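Local coordinates for E3 SUMO-protein ligase SIZ2 (Saccharomyces cerevisiae, PDB 6U75) that acts as a SUMO E3 ligase of the PIAS family, promoting attachment of SUMO to target proteins, and binds zinc and double-stranded DNA, at residues 196-209 against 226-240. Numbering follows the deposited sequence.
With ZN (zinc ion), chain C.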
ATOM      1  N   TYR A 196      -6.615  13.539 -10.476  1.00 26.16           N
ATOM      2  CA  TYR A 196      -6.710  13.850  -9.050  1.00 26.47           C
ATOM      3  C   TYR A 196      -5.332  14.260  -8.545  1.00 25.77           C
ATOM      4  O   TYR A 196      -4.662  13.502  -7.835  1.00 23.43           O
ATOM      5  CB  TYR A 196      -7.246  12.651  -8.267  1.00 27.35           C
ATOM      6  CG  TYR A 196      -8.394  11.937  -8.945  1.00 34.11           C
ATOM      7  CD1 TYR A 196      -9.680  12.463  -8.918  1.00 31.28           C
ATOM      8  CD2 TYR A 196      -8.195  10.732  -9.606  1.00 28.46           C
ATOM      9  CE1 TYR A 196     -10.732  11.812  -9.533  1.00 24.87           C
ATOM     10  CE2 TYR A 196      -9.242  10.073 -10.224  1.00 30.47           C
ATOM     11  CZ  TYR A 196     -10.507  10.618 -10.184  1.00 31.62           C
ATOM     12  OH  TYR A 196     -11.554   9.967 -10.796  1.00 32.41           O
ATOM     13  N   PRO A 197      -4.876  15.464  -8.895  1.00 26.87           N
ATOM     14  CA  PRO A 197      -3.522  15.888  -8.500  1.00 31.43           C
ATOM     15  C   PRO A 197      -3.426  16.044  -6.990  1.00 26.73           C
ATOM     16  O   PRO A 197      -4.099  16.889  -6.398  1.00 42.38           O
ATOM     17  CB  PRO A 197      -3.342  17.226  -9.225  1.00 34.52           C
ATOM     18  CG  PRO A 197      -4.728  17.732  -9.427  1.00 39.11           C
ATOM     19  CD  PRO A 197      -5.590  16.518  -9.635  1.00 32.42           C
ATOM     20  N   ALA A 198      -2.577  15.228  -6.371  1.00 26.52           N
ATOM     21  CA  ALA A 198      -2.475  15.164  -4.922  1.00 41.26           C
ATOM     22  C   ALA A 198      -1.017  15.194  -4.492  1.00 37.43           C
ATOM     23  O   ALA A 198      -0.099  14.992  -5.291  1.00 25.94           O
ATOM     24  CB  ALA A 198      -3.147  13.899  -4.368  1.00 35.25           C
ATOM     25  N   LYS A 199      -0.824  15.453  -3.200  1.00 40.30           N
ATOM     26  CA  LYS A 199       0.490  15.420  -2.570  1.00 40.00           C
ATOM     27  C   LYS A 199       0.298  15.514  -1.062  1.00 36.28           C
ATOM     28  O   LYS A 199      -0.779  15.182  -0.554  1.00 38.06           O
ATOM     29  CB  LYS A 199       1.379  16.550  -3.094  1.00 37.33           C
ATOM     30  CG  LYS A 199       0.902  17.950  -2.746  1.00 42.91           C
ATOM     31  CD  LYS A 199       1.858  19.005  -3.279  1.00 50.05           C
ATOM     32  CE  LYS A 199       1.547  20.378  -2.703  1.00 49.58           C
ATOM     33  NZ  LYS A 199       2.485  21.420  -3.204  1.00 55.04           N
ATOM     34  N   THR A 200       1.319  15.960  -0.336  1.00 40.23           N
ATOM     35  CA  THR A 200       1.226  16.126   1.105  1.00 39.54           C
ATOM     36  C   THR A 200       1.730  17.508   1.493  1.00 44.70           C
ATOM     37  O   THR A 200       2.525  18.127   0.781  1.00 53.45           O
ATOM     38  CB  THR A 200       2.032  15.056   1.857  1.00 40.93           C
ATOM     39  OG1 THR A 200       3.432  15.291   1.676  1.00 58.29           O
ATOM     40  CG2 THR A 200       1.684  13.666   1.347  1.00 47.11           C
ATOM     41  N   ASP A 201       1.247  17.992   2.639  1.00 54.18           N
ATOM     42  CA  ASP A 201       1.790  19.220   3.203  1.00 46.98           C
ATOM     43  C   ASP A 201       3.258  19.068   3.567  1.00 55.56           C
ATOM     44  O   ASP A 201       3.964  20.073   3.704  1.00 68.37           O
ATOM     45  CB  ASP A 201       0.986  19.633   4.437  1.00 50.36           C
ATOM     46  CG  ASP A 201      -0.447  19.998   4.103  1.00 59.48           C
ATOM     47  OD1 ASP A 201      -0.679  20.558   3.012  1.00 61.91           O
ATOM     48  OD2 ASP A 201      -1.340  19.724   4.933  1.00 65.10           O
ATOM     49  N   GLN A 202       3.733  17.832   3.720  1.00 60.86           N
ATOM     50  CA  GLN A 202       5.133  17.573   4.023  1.00 61.00           C
ATOM     51  C   GLN A 202       6.021  17.654   2.789  1.00 57.13           C
ATOM     52  O   GLN A 202       7.249  17.630   2.926  1.00 57.84           O
ATOM     53  CB  GLN A 202       5.292  16.188   4.663  1.00 60.99           C
ATOM     54  CG  GLN A 202       4.094  15.713   5.480  1.00 52.51           C
ATOM     55  CD  GLN A 202       3.661  16.716   6.534  1.00 77.65           C
ATOM     56  OE1 GLN A 202       4.453  17.123   7.384  1.00 72.76           O
ATOM     57  NE2 GLN A 202       2.398  17.123   6.477  1.00 74.56           N
ATOM     58  N   CYS A 203       5.436  17.748   1.598  1.00 56.54           N
ATOM     59  CA  CYS A 203       6.192  17.754   0.354  1.00 48.53           C
ATOM     60  C   CYS A 203       6.626  19.173   0.010  1.00 53.15           C
ATOM     61  O   CYS A 203       5.810  20.100   0.019  1.00 56.06           O
ATOM     62  CB  CYS A 203       5.357  17.166  -0.783  1.00 54.90           C
ATOM     63  SG  CYS A 203       5.206  15.365  -0.734  1.00 55.89           S
ATOM     64  N   LYS A 204       7.908  19.330  -0.299  1.00 55.80           N
ATOM     65  CA  LYS A 204       8.482  20.634  -0.626  1.00 59.25           C
ATOM     66  C   LYS A 204       8.609  20.789  -2.141  1.00 48.67           C
ATOM     67  O   LYS A 204       9.698  20.960  -2.692  1.00 48.23           O
ATOM     68  CB  LYS A 204       9.834  20.798   0.065  1.00 59.13           C
ATOM     69  CG  LYS A 204       9.836  20.385   1.536  1.00 66.50           C
ATOM     70  CD  LYS A 204       8.963  21.300   2.384  1.00 67.65           C
ATOM     71  CE  LYS A 204       8.590  20.642   3.703  1.00 60.07           C
ATOM     72  NZ  LYS A 204       7.816  21.558   4.586  1.00 69.49           N
ATOM     73  N   HIS A 205       7.464  20.719  -2.816  1.00 56.47           N
ATOM     74  CA  HIS A 205       7.422  20.837  -4.267  1.00 40.65           C
ATOM     75  C   HIS A 205       5.982  21.052  -4.706  1.00 43.19           C
ATOM     76  O   HIS A 205       5.056  20.509  -4.100  1.00 55.58           O
ATOM     77  CB  HIS A 205       8.009  19.589  -4.942  1.00 35.21           C
ATOM     78  CG  HIS A 205       7.379  18.303  -4.500  1.00 50.57           C
ATOM     79  ND1 HIS A 205       6.087  17.954  -4.831  1.00 45.91           N
ATOM     80  CD2 HIS A 205       7.868  17.280  -3.761  1.00 56.76           C
ATOM     81  CE1 HIS A 205       5.807  16.772  -4.311  1.00 47.30           C
ATOM     82  NE2 HIS A 205       6.870  16.341  -3.656  1.00 44.87           N
ATOM     83  N   ILE A 206       5.803  21.851  -5.762  1.00 49.23           N
ATOM     84  CA  ILE A 206       4.462  22.114  -6.276  1.00 50.61           C
ATOM     85  C   ILE A 206       3.962  21.003  -7.190  1.00 46.87           C
ATOM     86  O   ILE A 206       2.754  20.919  -7.443  1.00 57.95           O
ATOM     87  CB  ILE A 206       4.405  23.455  -7.031  1.00 43.67           C
ATOM     88  CG1 ILE A 206       5.459  23.497  -8.140  1.00 52.88           C
ATOM     89  CG2 ILE A 206       4.600  24.615  -6.065  1.00 53.98           C
ATOM     90  CD1 ILE A 206       5.281  24.650  -9.105  1.00 58.15           C
ATOM     91  N   GLN A 207       4.850  20.150  -7.696  1.00 42.63           N
ATOM     92  CA  GLN A 207       4.421  19.062  -8.563  1.00 46.68           C
ATOM     93  C   GLN A 207       3.562  18.070  -7.788  1.00 50.48           C
ATOM     94  O   GLN A 207       3.747  17.855  -6.587  1.00 42.99           O
ATOM     95  CB  GLN A 207       5.625  18.342  -9.169  1.00 38.64           C
ATOM     96  CG  GLN A 207       6.431  19.174 -10.155  1.00 62.29           C
ATOM     97  CD  GLN A 207       7.464  20.051  -9.478  1.00 55.41           C
ATOM     98  OE1 GLN A 207       7.340  20.384  -8.300  1.00 58.38           O
ATOM     99  NE2 GLN A 207       8.502  20.423 -10.221  1.00 67.90           N
ATOM    100  N   CYS A 208       2.615  17.458  -8.495  1.00 44.43           N
ATOM    101  CA  CYS A 208       1.662  16.531  -7.907  1.00 35.37           C
ATOM    102  C   CYS A 208       1.707  15.209  -8.663  1.00 45.12           C
ATOM    103  O   CYS A 208       2.404  15.060  -9.671  1.00 40.61           O
ATOM    104  CB  CYS A 208       0.242  17.110  -7.930  1.00 40.45           C
ATOM    105  SG  CYS A 208       0.052  18.655  -7.022  1.00 49.62           S
ATOM    106  N   PHE A 209       0.946  14.242  -8.158  1.00 35.20           N
ATOM    107  CA  PHE A 209       0.794  12.941  -8.787  1.00 33.24           C
ATOM    108  C   PHE A 209      -0.656  12.504  -8.648  1.00 30.90           C
ATOM    109  O   PHE A 209      -1.340  12.876  -7.691  1.00 45.56           O
ATOM    110  CB  PHE A 209       1.723  11.900  -8.153  1.00 33.54           C
ATOM    111  CG  PHE A 209       1.597  11.811  -6.660  1.00 31.25           C
ATOM    112  CD1 PHE A 209       2.366  12.616  -5.839  1.00 31.70           C
ATOM    113  CD2 PHE A 209       0.704  10.928  -6.078  1.00 33.78           C
ATOM    114  CE1 PHE A 209       2.250  12.540  -4.465  1.00 33.35           C
ATOM    115  CE2 PHE A 209       0.584  10.848  -4.704  1.00 39.12           C
ATOM    116  CZ  PHE A 209       1.358  11.654  -3.896  1.00 32.69           C
ATOM    117  N   CYS A 226       6.809   9.256  -1.834  1.00 39.98           N
ATOM    118  CA  CYS A 226       6.339  10.199  -2.835  1.00 45.20           C
ATOM    119  C   CYS A 226       7.015   9.905  -4.176  1.00 43.42           C
ATOM    120  O   CYS A 226       8.250   9.827  -4.235  1.00 40.48           O
ATOM    121  CB  CYS A 226       6.642  11.630  -2.393  1.00 51.65           C
ATOM    122  SG  CYS A 226       6.139  12.904  -3.569  1.00 56.59           S
ATOM    123  N   PRO A 227       6.254   9.739  -5.265  1.00 49.67           N
ATOM    124  CA  PRO A 227       6.883   9.464  -6.566  1.00 48.02           C
ATOM    125  C   PRO A 227       7.782  10.584  -7.072  1.00 47.28           C
ATOM    126  O   PRO A 227       8.397  10.430  -8.132  1.00 54.57           O
ATOM    127  CB  PRO A 227       5.681   9.267  -7.508  1.00 44.72           C
ATOM    128  CG  PRO A 227       4.512   9.025  -6.624  1.00 51.21           C
ATOM    129  CD  PRO A 227       4.786   9.794  -5.374  1.00 37.85           C
ATOM    130  N   ILE A 228       7.869  11.707  -6.362  1.00 51.80           N
ATOM    131  CA  ILE A 228       8.656  12.859  -6.792  1.00 48.32           C
ATOM    132  C   ILE A 228       9.871  13.061  -5.890  1.00 49.25           C
ATOM    133  O   ILE A 228      11.012  13.044  -6.357  1.00 62.62           O
ATOM    134  CB  ILE A 228       7.782  14.132  -6.850  1.00 48.39           C
ATOM    135  CG1 ILE A 228       6.585  13.895  -7.777  1.00 41.36           C
ATOM    136  CG2 ILE A 228       8.604  15.331  -7.308  1.00 55.61           C
ATOM    137  CD1 ILE A 228       5.606  15.042  -7.829  1.00 50.11           C
ATOM    138  N   CYS A 229       9.646  13.248  -4.590  1.00 44.70           N
ATOM    139  CA  CYS A 229      10.719  13.496  -3.637  1.00 48.64           C
ATOM    140  C   CYS A 229      11.143  12.252  -2.865  1.00 46.69           C
ATOM    141  O   CYS A 229      12.133  12.311  -2.127  1.00 47.14           O
ATOM    142  CB  CYS A 229      10.295  14.585  -2.643  1.00 52.23           C
ATOM    143  SG  CYS A 229       8.837  14.175  -1.658  1.00 56.61           S
ATOM    144  N   GLN A 230      10.427  11.140  -3.008  1.00 55.20           N
ATOM    145  CA  GLN A 230      10.745   9.867  -2.365  1.00 58.49           C
ATOM    146  C   GLN A 230      10.692   9.934  -0.842  1.00 51.97           C
ATOM    147  O   GLN A 230      11.119   8.987  -0.172  1.00 60.77           O
ATOM    148  CB  GLN A 230      12.117   9.343  -2.810  1.00 42.60           C
ATOM    149  CG  GLN A 230      12.049   8.378  -3.980  1.00 52.49           C
ATOM    150  CD  GLN A 230      11.436   9.003  -5.214  1.00 57.05           C
ATOM    151  OE1 GLN A 230      11.502  10.217  -5.408  1.00 62.42           O
ATOM    152  NE2 GLN A 230      10.831   8.175  -6.059  1.00 65.81           N
ATOM    153  N   HIS A 231      10.180  11.020  -0.273  1.00 47.46           N
ATOM    154  CA  HIS A 231       9.999  11.064   1.169  1.00 64.01           C
ATOM    155  C   HIS A 231       8.940  10.045   1.586  1.00 59.26           C
ATOM    156  O   HIS A 231       7.945   9.858   0.878  1.00 52.25           O
ATOM    157  CB  HIS A 231       9.578  12.461   1.625  1.00 52.31           C
ATOM    158  CG  HIS A 231      10.726  13.367   1.939  1.00 60.50           C
ATOM    159  ND1 HIS A 231      11.126  14.383   1.097  1.00 73.84           N
ATOM    160  CD2 HIS A 231      11.562  13.412   3.005  1.00 56.41           C
ATOM    161  CE1 HIS A 231      12.157  15.015   1.630  1.00 71.37           C
ATOM    162  NE2 HIS A 231      12.441  14.445   2.788  1.00 69.03           N
ATOM    163  N   PRO A 232       9.121   9.366   2.721  1.00 62.32           N
ATOM    164  CA  PRO A 232       8.084   8.436   3.191  1.00 53.57           C
ATOM    165  C   PRO A 232       6.849   9.200   3.645  1.00 56.46           C
ATOM    166  O   PRO A 232       6.925  10.060   4.525  1.00 63.19           O
ATOM    167  CB  PRO A 232       8.763   7.706   4.355  1.00 55.74           C
ATOM    168  CG  PRO A 232       9.789   8.664   4.846  1.00 53.69           C
ATOM    169  CD  PRO A 232      10.278   9.407   3.634  1.00 60.84           C
ATOM    170  N   ILE A 233       5.710   8.889   3.030  1.00 49.00           N
ATOM    171  CA  ILE A 233       4.442   9.515   3.364  1.00 50.12           C
ATOM    172  C   ILE A 233       3.468   8.431   3.812  1.00 48.79           C
ATOM    173  O   ILE A 233       3.753   7.235   3.742  1.00 44.46           O
ATOM    174  CB  ILE A 233       3.859  10.324   2.191  1.00 49.49           C
ATOM    175  CG1 ILE A 233       3.720   9.444   0.946  1.00 46.30           C
ATOM    176  CG2 ILE A 233       4.737  11.528   1.894  1.00 49.93           C
ATOM    177  CD1 ILE A 233       3.040  10.139  -0.212  1.00 37.91           C
ATOM    178  N   LYS A 234       2.305   8.872   4.282  1.00 46.29           N
ATOM    179  CA  LYS A 234       1.274   7.980   4.787  1.00 45.71           C
ATOM    180  C   LYS A 234      -0.061   8.347   4.156  1.00 38.12           C
ATOM    181  O   LYS A 234      -0.267   9.470   3.690  1.00 32.00           O
ATOM    182  CB  LYS A 234       1.188   8.041   6.318  1.00 51.82           C
ATOM    183  CG  LYS A 234       2.445   7.524   7.010  1.00 51.85           C
ATOM    184  CD  LYS A 234       2.839   8.376   8.208  1.00 59.14           C
ATOM    185  CE  LYS A 234       1.964   8.097   9.418  1.00 70.11           C
ATOM    186  NZ  LYS A 234       2.330   8.967  10.571  1.00 72.36           N
ATOM    187  N   PHE A 235      -0.972   7.371   4.148  1.00 35.46           N
ATOM    188  CA  PHE A 235      -2.238   7.539   3.442  1.00 33.32           C
ATOM    189  C   PHE A 235      -2.985   8.782   3.912  1.00 33.11           C
ATOM    190  O   PHE A 235      -3.549   9.520   3.097  1.00 41.08           O
ATOM    191  CB  PHE A 235      -3.103   6.294   3.629  1.00 31.90           C
ATOM    192  CG  PHE A 235      -4.478   6.421   3.044  1.00 28.97           C
ATOM    193  CD1 PHE A 235      -4.657   6.493   1.675  1.00 32.34           C
ATOM    194  CD2 PHE A 235      -5.593   6.464   3.863  1.00 26.85           C
ATOM    195  CE1 PHE A 235      -5.920   6.611   1.134  1.00 35.68           C
ATOM    196  CE2 PHE A 235      -6.858   6.580   3.327  1.00 39.28           C
ATOM    197  CZ  PHE A 235      -7.022   6.654   1.960  1.00 40.46           C
ATOM    198  N   ASP A 236      -2.999   9.033   5.222  1.00 44.88           N
ATOM    199  CA  ASP A 236      -3.771  10.145   5.761  1.00 39.08           C
ATOM    200  C   ASP A 236      -3.157  11.505   5.454  1.00 38.31           C
ATOM    201  O   ASP A 236      -3.796  12.526   5.729  1.00 43.63           O
ATOM    202  CB  ASP A 236      -3.931   9.979   7.273  1.00 51.96           C
ATOM    203  CG  ASP A 236      -4.751   8.757   7.640  1.00 72.46           C
ATOM    204  OD1 ASP A 236      -5.690   8.422   6.887  1.00 57.50           O
ATOM    205  OD2 ASP A 236      -4.455   8.129   8.678  1.00 96.12           O
ATOM    206  N   GLN A 237      -1.949  11.550   4.894  1.00 43.96           N
ATOM    207  CA  GLN A 237      -1.343  12.814   4.495  1.00 39.87           C
ATOM    208  C   GLN A 237      -1.726  13.236   3.084  1.00 41.79           C
ATOM    209  O   GLN A 237      -1.527  14.402   2.726  1.00 37.74           O
ATOM    210  CB  GLN A 237       0.183  12.726   4.591  1.00 38.50           C
ATOM    211  CG  GLN A 237       0.705  12.484   5.996  1.00 49.99           C
ATOM    212  CD  GLN A 237       2.213  12.346   6.040  1.00 55.59           C
ATOM    213  OE1 GLN A 237       2.910  12.716   5.095  1.00 66.83           O
ATOM    214  NE2 GLN A 237       2.725  11.806   7.140  1.00 51.68           N
ATOM    215  N   LEU A 238      -2.265  12.321   2.279  1.00 44.27           N
ATOM    216  CA  LEU A 238      -2.606  12.637   0.899  1.00 43.71           C
ATOM    217  C   LEU A 238      -3.764  13.625   0.850  1.00 36.94           C
ATOM    218  O   LEU A 238      -4.794  13.423   1.498  1.00 46.58           O
ATOM    219  CB  LEU A 238      -2.972  11.363   0.141  1.00 44.78           C
ATOM    220  CG  LEU A 238      -1.887  10.288   0.068  1.00 38.73           C
ATOM    221  CD1 LEU A 238      -2.429   9.022  -0.574  1.00 36.09           C
ATOM    222  CD2 LEU A 238      -0.678  10.798  -0.696  1.00 37.41           C
ATOM    223  N   LYS A 239      -3.591  14.695   0.077  1.00 31.18           N
ATOM    224  CA  LYS A 239      -4.647  15.675  -0.129  1.00 44.68           C
ATOM    225  C   LYS A 239      -4.524  16.240  -1.537  1.00 28.28           C
ATOM    226  O   LYS A 239      -3.439  16.254  -2.123  1.00 24.91           O
ATOM    227  CB  LYS A 239      -4.584  16.800   0.913  1.00 42.24           C
ATOM    228  CG  LYS A 239      -4.633  16.298   2.350  1.00 50.49           C
ATOM    229  CD  LYS A 239      -4.920  17.407   3.352  1.00 47.29           C
ATOM    230  CE  LYS A 239      -3.828  18.462   3.363  1.00 63.17           C
ATOM    231  NZ  LYS A 239      -3.479  18.879   4.752  1.00 72.43           N
ATOM    232  N   ILE A 240      -5.651  16.696  -2.076  1.00 38.87           N
ATOM    233  CA  ILE A 240      -5.683  17.260  -3.420  1.00 29.11           C
ATOM    234  C   ILE A 240      -5.100  18.665  -3.390  1.00 39.50           C
ATOM    235  O   ILE A 240      -5.276  19.411  -2.418  1.00 51.53           O
ATOM    236  CB  ILE A 240      -7.121  17.269  -3.970  1.00 39.59           C
ATOM    237  CG1 ILE A 240      -7.668  15.843  -4.088  1.00 32.30           C
ATOM    238  CG2 ILE A 240      -7.168  17.975  -5.319  1.00 37.20           C
ATOM    239  CD1 ILE A 240      -6.958  14.984  -5.118  1.00 39.48           C
TER
HETATM  240 ZN    ZN C 501       6.752  14.790  -2.341  1.00 47.51          ZN
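Cys-203 and His-205 of 196-209 and Cys-226 and Cys-229 of 226-240 grip one zinc ion, the three-cysteine, one-histidine site of the SP-RING domain. The zinc lies 2.0 Å from His-205 NE2 and 2.3 Å from the SG of Cys-203, Cys-226 and Cys-229 alike. With CG of His-205 lodged between backbone N and carbonyl carbon (chi1 54°), its ring points into the site; the SG of Cys-229 lies at the ring edge, in plane, while Ile-228 CG2 sits over the centre of one face in a CH-pi contact, 8° off the ring normal. A weak hydrogen bond from His-205 ND1 to Gln-207 O probably helps hold the ring's rotation. Sulfur charge is probably eased by N-H donors: Ile-228 N reaches Cys-226 SG, and His-231 ND1 meets Cys-229 SG within its own ring plane.

The next shell is built on Phe-209. Pro-227 CD lies over one face, 3.8 Å from the ring centroid, and Ala-198 O over the opposite face; Leu-238 CD2 meets CZ at the edge, and Cys-226 SG comes in obliquely. A serine here would probably open a gap between Pro-227 and Leu-238 and leave the Cys-226 sulfur without its aromatic neighbour. Phe-214 of helix 211-218 also meets this ring.

Further out, strands 197-199 and 239-240 pair antiparallel within a three-stranded sheet: Lys-199 and Lys-239 exchange two backbone hydrogen bonds, both 2.9 Å between N and O. Thr-200 CG2 touches both Ile-233 CG2 and Gln-237 CB. Lys-239 NZ forms a salt bridge with Asp-201 OD2, whereas Lys-199, extended beyond CB, donates a hydrogen bond from NZ to His-205 O (2.9 Å), the donor tilted 30° from that carbonyl's plane.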